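Side-chain contacts in uncharacterized protein (Pseudomonas phage YuA, PDB 3PES), which is a small phage protein of unknown function, folded as a three-stranded antiparallel sheet with a helix packed against it and a long projecting loop: residues 19-24 with 80-85; 6-11 with 75-80; 29-34 with 38-43. All blocks are in the same frame, centred on the assembly; numbering follows the deposited sequence.

Interaction 1: residues 19-24 with 80-85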
loop_
_atom_site.group_PDB
_atom_site.type_symbol
_atom_site.label_atom_id
_atom_site.label_comp_id
_atom_site.label_asym_id
_atom_site.label_seq_id
_atom_site.Cartn_x
_atom_site.Cartn_y
_atom_site.Cartn_z
ATOM N N ILE A 19 8.898 3.478 2.799
ATOM C CA ILE A 19 7.504 3.648 2.389
ATOM C C ILE A 19 6.699 3.898 3.664
ATOM O O ILE A 19 6.761 3.119 4.617
ATOM C CB ILE A 19 6.968 2.401 1.637
ATOM C CG1 ILE A 19 7.819 2.109 0.386
ATOM C CG2 ILE A 19 5.472 2.570 1.285
ATOM C CD1 ILE A 19 7.953 3.220 -0.629
ATOM N N VAL A 20 5.964 5.004 3.691
ATOM C CA VAL A 20 5.119 5.324 4.826
ATOM C C VAL A 20 3.668 5.194 4.365
ATOM O O VAL A 20 3.267 5.755 3.333
ATOM C CB VAL A 20 5.436 6.742 5.346
ATOM C CG1 VAL A 20 4.374 7.242 6.325
ATOM C CG2 VAL A 20 6.801 6.732 5.997
ATOM N N VAL A 21 2.901 4.406 5.109
ATOM C CA VAL A 21 1.496 4.218 4.810
ATOM C C VAL A 21 0.694 5.226 5.626
ATOM O O VAL A 21 0.775 5.235 6.860
ATOM C CB VAL A 21 1.057 2.779 5.154
ATOM C CG1 VAL A 21 -0.383 2.547 4.730
ATOM C CG2 VAL A 21 1.972 1.750 4.483
ATOM N N THR A 22 -0.064 6.078 4.932
ATOM C CA THR A 22 -0.790 7.176 5.587
ATOM C C THR A 22 -2.280 6.898 5.756
ATOM O O THR A 22 -2.947 7.539 6.574
ATOM C CB THR A 22 -0.619 8.505 4.839
ATOM O OG1 THR A 22 -1.125 8.365 3.518
ATOM C CG2 THR A 22 0.854 8.921 4.773
ATOM N N TYR A 23 -2.806 5.986 4.948
ATOM C CA TYR A 23 -4.196 5.555 5.071
ATOM C C TYR A 23 -4.271 4.096 4.641
ATOM O O TYR A 23 -3.659 3.730 3.646
ATOM C CB TYR A 23 -5.143 6.434 4.229
ATOM C CG TYR A 23 -6.584 6.018 4.454
ATOM C CD1 TYR A 23 -7.284 6.449 5.587
ATOM C CD2 TYR A 23 -7.215 5.127 3.599
ATOM C CE1 TYR A 23 -8.590 6.023 5.837
ATOM C CE2 TYR A 23 -8.524 4.702 3.836
ATOM C CZ TYR A 23 -9.188 5.144 4.948
ATOM O OH TYR A 23 -10.470 4.712 5.174
ATOM N N TRP A 24 -5.022 3.281 5.375
ATOM C CA TRP A 24 -5.255 1.896 4.946
ATOM C C TRP A 24 -6.694 1.493 5.177
ATOM O O TRP A 24 -7.188 1.564 6.294
ATOM C CB TRP A 24 -4.293 0.870 5.583
ATOM C CG TRP A 24 -4.463 -0.486 4.951
ATOM C CD1 TRP A 24 -5.014 -1.603 5.509
ATOM C CD2 TRP A 24 -4.110 -0.847 3.607
ATOM N NE1 TRP A 24 -5.007 -2.636 4.601
ATOM C CE2 TRP A 24 -4.480 -2.195 3.418
ATOM C CE3 TRP A 24 -3.514 -0.156 2.550
ATOM C CZ2 TRP A 24 -4.260 -2.874 2.205
ATOM C CZ3 TRP A 24 -3.292 -0.825 1.343
ATOM C CH2 TRP A 24 -3.673 -2.166 1.182
ATOM N N ASP A 80 0.632 -6.278 1.437
ATOM C CA ASP A 80 1.183 -7.404 2.171
ATOM C C ASP A 80 1.595 -6.968 3.581
ATOM O O ASP A 80 1.387 -7.689 4.539
ATOM C CB ASP A 80 2.387 -7.990 1.430
ATOM C CG ASP A 80 2.007 -8.681 0.131
ATOM O OD1 ASP A 80 0.817 -9.004 -0.110
ATOM O OD2 ASP A 80 2.939 -8.913 -0.659
ATOM N N ARG A 81 2.143 -5.764 3.718
ATOM C CA ARG A 81 2.511 -5.247 5.040
ATOM C C ARG A 81 1.267 -5.037 5.907
ATOM O O ARG A 81 1.248 -5.427 7.078
ATOM C CB ARG A 81 3.310 -3.943 4.880
ATOM C CG ARG A 81 3.563 -3.186 6.174
ATOM C CD ARG A 81 4.227 -4.004 7.275
ATOM N NE ARG A 81 4.316 -3.208 8.504
ATOM C CZ ARG A 81 3.311 -3.051 9.367
ATOM N NH1 ARG A 81 2.126 -3.623 9.170
ATOM N NH2 ARG A 81 3.489 -2.297 10.432
HETATM N N MSE A 82 0.222 -4.439 5.326
HETATM C CA MSE A 82 -0.938 -4.058 6.126
HETATM C C MSE A 82 -1.893 -5.192 6.408
HETATM O O MSE A 82 -2.665 -5.130 7.365
HETATM C CB MSE A 82 -1.680 -2.888 5.477
HETATM C CG MSE A 82 -0.828 -1.604 5.282
HETATM SE SE MSE A 82 0.094 -0.993 6.846
HETATM C CE MSE A 82 -1.428 -0.582 7.983
ATOM N N GLU A 83 -1.819 -6.232 5.588
ATOM C CA GLU A 83 -2.673 -7.402 5.768
ATOM C C GLU A 83 -1.945 -8.572 6.431
ATOM O O GLU A 83 -2.473 -9.670 6.499
ATOM C CB GLU A 83 -3.300 -7.818 4.429
ATOM C CG GLU A 83 -4.195 -6.725 3.830
ATOM C CD GLU A 83 -5.485 -6.516 4.591
ATOM O OE1 GLU A 83 -5.999 -7.503 5.166
ATOM O OE2 GLU A 83 -5.985 -5.367 4.610
ATOM N N GLY A 84 -0.745 -8.305 6.945
ATOM C CA GLY A 84 0.096 -9.350 7.531
ATOM C C GLY A 84 -0.231 -9.615 8.988
ATOM O O GLY A 84 -1.210 -9.091 9.513
ATOM N N ARG A 85 0.604 -10.430 9.629
ATOM C CA ARG A 85 0.411 -10.804 11.030
ATOM C C ARG A 85 1.670 -10.590 11.867
ATOM O O ARG A 85 2.751 -10.377 11.337
ATOM C CB ARG A 85 -0.028 -12.266 11.128
#
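Trp24, on the central strand of the sheet, lays its indole against the last turn of helix 68-82, where the selenomethionine Met82 covers one face. The tight part of the contact lies here: Met82 CB sits 3.4 Å from the centroid of the five-membered ring and almost on its normal, a CH-pi contact, with its CG above the CG-CD2 bond of the indole. From there the Met82 chain, bent at chi2 and chi3, folds toward the strand. Its selenium stands well above the same ring, 5.3 Å from the centroid, in a long Met-aromatic contact, while its methyl CE comes to 4.0 Å from Trp24 CB. Deeper in, SE of Met82 meets both methyls of the buried Val21, CG2 at 4.1 Å. This is the face of the three-stranded antiparallel sheet on which helix 68-82 packs, and Val78 of that helix also touches both Val21 and Trp24. A classic beta bulge, in which Thr22 and Tyr23 both face Glu48, falls between these two residues. Toward solvent the contact thins to one polar link at the indole edge. Glu83, the first residue to leave helical geometry, curls its side chain back by a bend at chi2 (-70°), and Trp24 NE1 donates to its OE2 over 2.9 Å, with an N-H...O angle of 165°. The acceptor lies in the indole plane, whereas the donor reaches the carboxylate on its anti side, 22° out of plane. OE2 also accepts from the backbone N of Tyr27, and two bonds therefore fix this carboxylate oxygen.

Interaction 2: residues 6-11 with 75-80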
loop_
_atom_site.group_PDB
_atom_site.type_symbol
_atom_site.label_atom_id
_atom_site.label_comp_id
_atom_site.label_asym_id
_atom_site.label_seq_id
_atom_site.Cartn_x
_atom_site.Cartn_y
_atom_site.Cartn_z
ATOM N N ALA A 6 2.213 2.927 9.336
ATOM C CA ALA A 6 3.280 1.945 9.265
ATOM C C ALA A 6 4.342 2.470 8.335
ATOM O O ALA A 6 4.064 3.263 7.428
ATOM C CB ALA A 6 2.751 0.604 8.755
ATOM N N GLU A 7 5.571 2.035 8.556
ATOM C CA GLU A 7 6.675 2.363 7.666
ATOM C C GLU A 7 7.454 1.086 7.417
ATOM O O GLU A 7 7.569 0.237 8.310
ATOM C CB GLU A 7 7.602 3.423 8.272
ATOM N N PHE A 8 7.963 0.928 6.207
ATOM C CA PHE A 8 8.859 -0.177 5.913
ATOM C C PHE A 8 9.904 0.226 4.884
ATOM O O PHE A 8 9.674 1.100 4.050
ATOM C CB PHE A 8 8.096 -1.435 5.477
ATOM C CG PHE A 8 7.253 -1.268 4.236
ATOM C CD1 PHE A 8 7.750 -1.630 2.982
ATOM C CD2 PHE A 8 5.940 -0.797 4.324
ATOM C CE1 PHE A 8 6.960 -1.499 1.828
ATOM C CE2 PHE A 8 5.143 -0.682 3.176
ATOM C CZ PHE A 8 5.657 -1.029 1.931
ATOM N N GLU A 9 11.070 -0.409 4.965
ATOM C CA GLU A 9 12.131 -0.170 4.001
ATOM C C GLU A 9 11.803 -0.862 2.677
ATOM O O GLU A 9 11.323 -2.005 2.652
ATOM C CB GLU A 9 13.477 -0.653 4.556
ATOM N N ASP A 10 12.026 -0.149 1.577
ATOM C CA ASP A 10 11.859 -0.712 0.256
ATOM C C ASP A 10 12.824 0.030 -0.660
ATOM O O ASP A 10 13.833 0.572 -0.193
ATOM C CB ASP A 10 10.396 -0.617 -0.220
ATOM C CG ASP A 10 10.001 -1.786 -1.129
ATOM O OD1 ASP A 10 9.242 -2.677 -0.671
ATOM O OD2 ASP A 10 10.476 -1.838 -2.288
ATOM N N ARG A 11 12.545 0.013 -1.956
ATOM C CA ARG A 11 13.375 0.686 -2.947
ATOM C C ARG A 11 12.462 1.315 -3.969
ATOM O O ARG A 11 11.350 0.824 -4.183
ATOM C CB ARG A 11 14.335 -0.298 -3.632
ATOM C CG ARG A 11 15.291 -0.985 -2.661
ATOM C CD ARG A 11 16.365 -1.819 -3.333
ATOM N NE ARG A 11 17.319 -2.311 -2.337
ATOM C CZ ARG A 11 18.524 -1.791 -2.111
ATOM N NH1 ARG A 11 18.966 -0.766 -2.825
ATOM N NH2 ARG A 11 19.298 -2.312 -1.170
ATOM N N ASP A 75 2.325 -0.859 -4.310
ATOM C CA ASP A 75 0.943 -1.051 -3.864
ATOM C C ASP A 75 0.807 -2.446 -3.238
ATOM O O ASP A 75 0.196 -2.616 -2.174
ATOM C CB ASP A 75 -0.031 -0.994 -5.037
ATOM C CG ASP A 75 -0.411 0.416 -5.457
ATOM O OD1 ASP A 75 -0.075 1.383 -4.759
ATOM O OD2 ASP A 75 -1.090 0.533 -6.505
ATOM N N GLN A 76 1.358 -3.460 -3.905
ATOM C CA GLN A 76 1.255 -4.805 -3.378
ATOM C C GLN A 76 2.089 -5.027 -2.119
ATOM O O GLN A 76 1.666 -5.749 -1.217
ATOM C CB GLN A 76 1.616 -5.834 -4.453
ATOM C CG GLN A 76 1.385 -7.274 -3.974
ATOM C CD GLN A 76 -0.085 -7.579 -3.841
ATOM O OE1 GLN A 76 -0.847 -7.343 -4.776
ATOM N NE2 GLN A 76 -0.495 -8.128 -2.692
ATOM N N ALA A 77 3.259 -4.404 -2.053
ATOM C CA ALA A 77 4.084 -4.423 -0.847
ATOM C C ALA A 77 3.341 -3.817 0.346
ATOM O O ALA A 77 3.425 -4.325 1.474
ATOM C CB ALA A 77 5.402 -3.691 -1.113
ATOM N N VAL A 78 2.624 -2.723 0.104
ATOM C CA VAL A 78 1.807 -2.106 1.142
ATOM C C VAL A 78 0.665 -3.034 1.561
ATOM O O VAL A 78 0.422 -3.211 2.744
ATOM C CB VAL A 78 1.292 -0.718 0.680
ATOM C CG1 VAL A 78 0.283 -0.127 1.661
ATOM C CG2 VAL A 78 2.477 0.221 0.507
ATOM N N PHE A 79 -0.037 -3.622 0.598
ATOM C CA PHE A 79 -1.069 -4.600 0.947
ATOM C C PHE A 79 -0.505 -5.721 1.833
ATOM O O PHE A 79 -1.086 -6.061 2.864
ATOM C CB PHE A 79 -1.684 -5.173 -0.335
ATOM C CG PHE A 79 -2.825 -6.149 -0.101
ATOM C CD1 PHE A 79 -4.142 -5.765 -0.284
ATOM C CD2 PHE A 79 -2.566 -7.464 0.276
ATOM C CE1 PHE A 79 -5.195 -6.672 -0.061
ATOM C CE2 PHE A 79 -3.606 -8.361 0.477
ATOM C CZ PHE A 79 -4.916 -7.964 0.301
ATOM N N ASP A 80 0.632 -6.278 1.437
ATOM C CA ASP A 80 1.183 -7.404 2.171
ATOM C C ASP A 80 1.595 -6.968 3.581
ATOM O O ASP A 80 1.387 -7.689 4.539
ATOM C CB ASP A 80 2.387 -7.990 1.430
ATOM C CG ASP A 80 2.007 -8.681 0.131
ATOM O OD1 ASP A 80 0.817 -9.004 -0.110
ATOM O OD2 ASP A 80 2.939 -8.913 -0.659
#
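Strand 6-11 and helix 75-80 run in roughly opposed directions, their axes 128° apart and 10.3 Å distant at closest approach, with Phe8 nearest Val78 and Asp10 nearest Ala77 by CA position. The gap is bridged chiefly by Phe8. Its CG stands between the backbone N and the carbonyl carbon (chi1 60°), which projects the ring from the sheet to the helix. The leading edge does the touching: CZ lies 3.7 Å from Val78 CG2, a methyl close to the ring plane, and the two side chains cross at about a right angle. On the neighbouring corner, Phe8 CE1 meets Ala77 CB at 4.0 Å. In this sheet-and-helix fold strand 6-12 is an outermost strand, and the small Ala77 faces it directly. The same methyl also approaches Asp10, whose OD1 is 4.0 Å from Ala77 CB and lies at the Phe8 ring edge. The other carboxylate oxygen is engaged twice: Asp10 OD2 accepts the backbone N-H of Arg11 at 2.8 Å, on its anti side, and forms a salt bridge with Arg73, one turn before Ala77 on the helix. Ile19 of the central strand packs on both Phe8 and Asp10.

Interaction 3: residues 29-34 with 38-43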
loop_
_atom_site.group_PDB
_atom_site.type_symbol
_atom_site.label_atom_id
_atom_site.label_comp_id
_atom_site.label_asym_id
_atom_site.label_seq_id
_atom_site.Cartn_x
_atom_site.Cartn_y
_atom_site.Cartn_z
ATOM N N PRO A 29 -13.456 -9.456 3.065
ATOM C CA PRO A 29 -13.787 -10.445 2.027
ATOM C C PRO A 29 -15.207 -10.290 1.479
ATOM O O PRO A 29 -16.124 -9.878 2.197
ATOM C CB PRO A 29 -13.618 -11.808 2.742
ATOM C CG PRO A 29 -13.770 -11.491 4.191
ATOM C CD PRO A 29 -13.126 -10.100 4.348
ATOM N N ALA A 30 -15.362 -10.647 0.211
ATOM C CA ALA A 30 -16.672 -10.781 -0.405
ATOM C C ALA A 30 -17.471 -11.893 0.258
ATOM O O ALA A 30 -16.888 -12.854 0.787
ATOM C CB ALA A 30 -16.507 -11.110 -1.872
ATOM N N LYS A 31 -18.796 -11.780 0.222
ATOM C CA LYS A 31 -19.663 -12.916 0.537
ATOM C C LYS A 31 -20.057 -13.552 -0.773
ATOM O O LYS A 31 -20.679 -12.900 -1.628
ATOM C CB LYS A 31 -20.902 -12.471 1.312
ATOM C CG LYS A 31 -22.018 -13.524 1.467
ATOM C CD LYS A 31 -21.599 -14.735 2.300
ATOM C CE LYS A 31 -22.824 -15.534 2.726
ATOM N NZ LYS A 31 -22.480 -16.871 3.269
ATOM N N VAL A 32 -19.671 -14.821 -0.919
ATOM C CA VAL A 32 -19.763 -15.559 -2.176
ATOM C C VAL A 32 -20.636 -16.806 -2.046
ATOM O O VAL A 32 -21.261 -17.245 -3.010
ATOM C CB VAL A 32 -18.367 -16.026 -2.627
ATOM C CG1 VAL A 32 -18.471 -16.881 -3.875
ATOM C CG2 VAL A 32 -17.450 -14.839 -2.850
ATOM N N SER A 33 -20.638 -17.396 -0.854
ATOM C CA SER A 33 -21.441 -18.600 -0.622
ATOM C C SER A 33 -22.913 -18.256 -0.397
ATOM O O SER A 33 -23.242 -17.202 0.146
ATOM C CB SER A 33 -20.882 -19.425 0.537
ATOM O OG SER A 33 -20.913 -18.693 1.740
ATOM N N GLY A 34 -23.796 -19.141 -0.846
ATOM C CA GLY A 34 -25.227 -18.985 -0.614
ATOM C C GLY A 34 -25.911 -18.221 -1.728
ATOM O O GLY A 34 -25.278 -17.888 -2.740
ATOM N N TYR A 38 -28.001 -12.547 -0.983
ATOM C CA TYR A 38 -27.220 -12.272 0.222
ATOM C C TYR A 38 -25.748 -12.004 -0.061
ATOM O O TYR A 38 -24.997 -11.659 0.845
ATOM C CB TYR A 38 -27.336 -13.432 1.214
ATOM C CG TYR A 38 -28.727 -13.653 1.774
ATOM C CD1 TYR A 38 -29.259 -12.790 2.723
ATOM C CD2 TYR A 38 -29.504 -14.748 1.365
ATOM C CE1 TYR A 38 -30.526 -12.989 3.253
ATOM C CE2 TYR A 38 -30.782 -14.958 1.900
ATOM C CZ TYR A 38 -31.282 -14.075 2.843
ATOM O OH TYR A 38 -32.539 -14.271 3.376
ATOM N N CYS A 39 -25.334 -12.141 -1.314
ATOM C CA CYS A 39 -23.929 -11.943 -1.671
ATOM C C CYS A 39 -23.583 -10.454 -1.741
ATOM O O CYS A 39 -24.462 -9.610 -1.909
ATOM C CB CYS A 39 -23.602 -12.647 -2.994
ATOM S SG CYS A 39 -23.494 -14.443 -2.877
ATOM N N TYR A 40 -22.301 -10.127 -1.582
ATOM C CA TYR A 40 -21.836 -8.742 -1.704
ATOM C C TYR A 40 -20.339 -8.721 -2.005
ATOM O O TYR A 40 -19.620 -9.668 -1.679
ATOM C CB TYR A 40 -22.161 -7.910 -0.448
ATOM C CG TYR A 40 -21.705 -8.514 0.858
ATOM C CD1 TYR A 40 -20.371 -8.442 1.260
ATOM C CD2 TYR A 40 -22.624 -9.108 1.726
ATOM C CE1 TYR A 40 -19.950 -8.976 2.464
ATOM C CE2 TYR A 40 -22.208 -9.656 2.957
ATOM C CZ TYR A 40 -20.865 -9.585 3.312
ATOM O OH TYR A 40 -20.402 -10.111 4.494
ATOM N N PRO A 41 -19.865 -7.650 -2.652
ATOM C CA PRO A 41 -18.455 -7.609 -3.046
ATOM C C PRO A 41 -17.494 -7.392 -1.892
ATOM O O PRO A 41 -17.894 -6.956 -0.811
ATOM C CB PRO A 41 -18.384 -6.424 -4.027
ATOM C CG PRO A 41 -19.567 -5.572 -3.702
ATOM C CD PRO A 41 -20.642 -6.539 -3.246
ATOM N N ALA A 42 -16.223 -7.672 -2.159
ATOM C CA ALA A 42 -15.159 -7.323 -1.239
ATOM C C ALA A 42 -15.060 -5.815 -1.119
ATOM O O ALA A 42 -15.490 -5.062 -2.010
ATOM C CB ALA A 42 -13.842 -7.875 -1.749
ATOM N N GLU A 43 -14.485 -5.371 -0.009
ATOM C CA GLU A 43 -14.221 -3.957 0.225
ATOM C C GLU A 43 -12.778 -3.745 0.638
ATOM O O GLU A 43 -12.128 -4.641 1.162
ATOM C CB GLU A 43 -15.144 -3.403 1.304
ATOM C CG GLU A 43 -16.613 -3.561 0.975
ATOM C CD GLU A 43 -17.524 -2.918 1.977
ATOM O OE1 GLU A 43 -18.738 -2.853 1.693
ATOM O OE2 GLU A 43 -17.038 -2.467 3.036
HETATM O O HOH W 1 -17.064 -7.049 1.826
HETATM O O HOH W 2 -17.318 -10.357 4.617
#
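Lys31 and Tyr40 pair through their backbones in a single antiparallel bridge, the hydrogen-bonded kind, between two otherwise irregular arms of the loop joining strands 15-25 and 46-52. Lys31 N donates to Tyr40 O over 3.0 Å, bent at 142° and tilted from the carbonyl plane. In return Tyr40 N donates to Lys31 O at 3.2 Å, this time in the carbonyl plane on a lone pair. The side chains of the pair lie on one face of the bridge. Lys31 CB sits over the centre of the Tyr40 ring, 3.5 Å from the centroid, because Tyr40 CG stands between its backbone N and carbonyl carbon (chi1 52°) and swings the ring across to the lysine. The Lys31 chain then bends at chi2, and NZ donates within its own arm, to Ser33 OG at 2.8 Å. One water donates to Pro29 O at 2.7 Å and is also hydrogen-bonded to Tyr40 OH; a second lies between Pro29 O and Pro41 O. Ala30 CB and Ala42 CB, 4.2 Å apart, form an apolar pair. Cys39 packs against the Lys31 carbonyl oxygen. Pro29 has no N-H to offer across the loop, consistent with the bridge staying single here, although Glu43 and Val28 bond again nearer the sheet; water probably replaces some direct bonds by meeting Pro29 O and Pro41 O, as suits a surface arm.

Interactions 1 and 2 are two parts of one interface, both partly buried near the centre of the chain: they use helix 68-82, share Asp80, and set that helix against neighbouring strands of the same sheet, with centres 6 Å apart. They touch directly, through probable backbone hydrogen bonds of Ile19 with Phe8 and of Val21 with Ala6. Their chemistry is chiefly apolar, with polar groups toward the margins. Interaction 3 stands apart, about 23 Å from interaction 1 and 27 Å from interaction 2 between centres, nested along the chain inside the loops both close. Lying at the surface, it joins two arms of one loop through backbone bonds and water, whereas the others join elements distant in sequence mainly by side-chain packing.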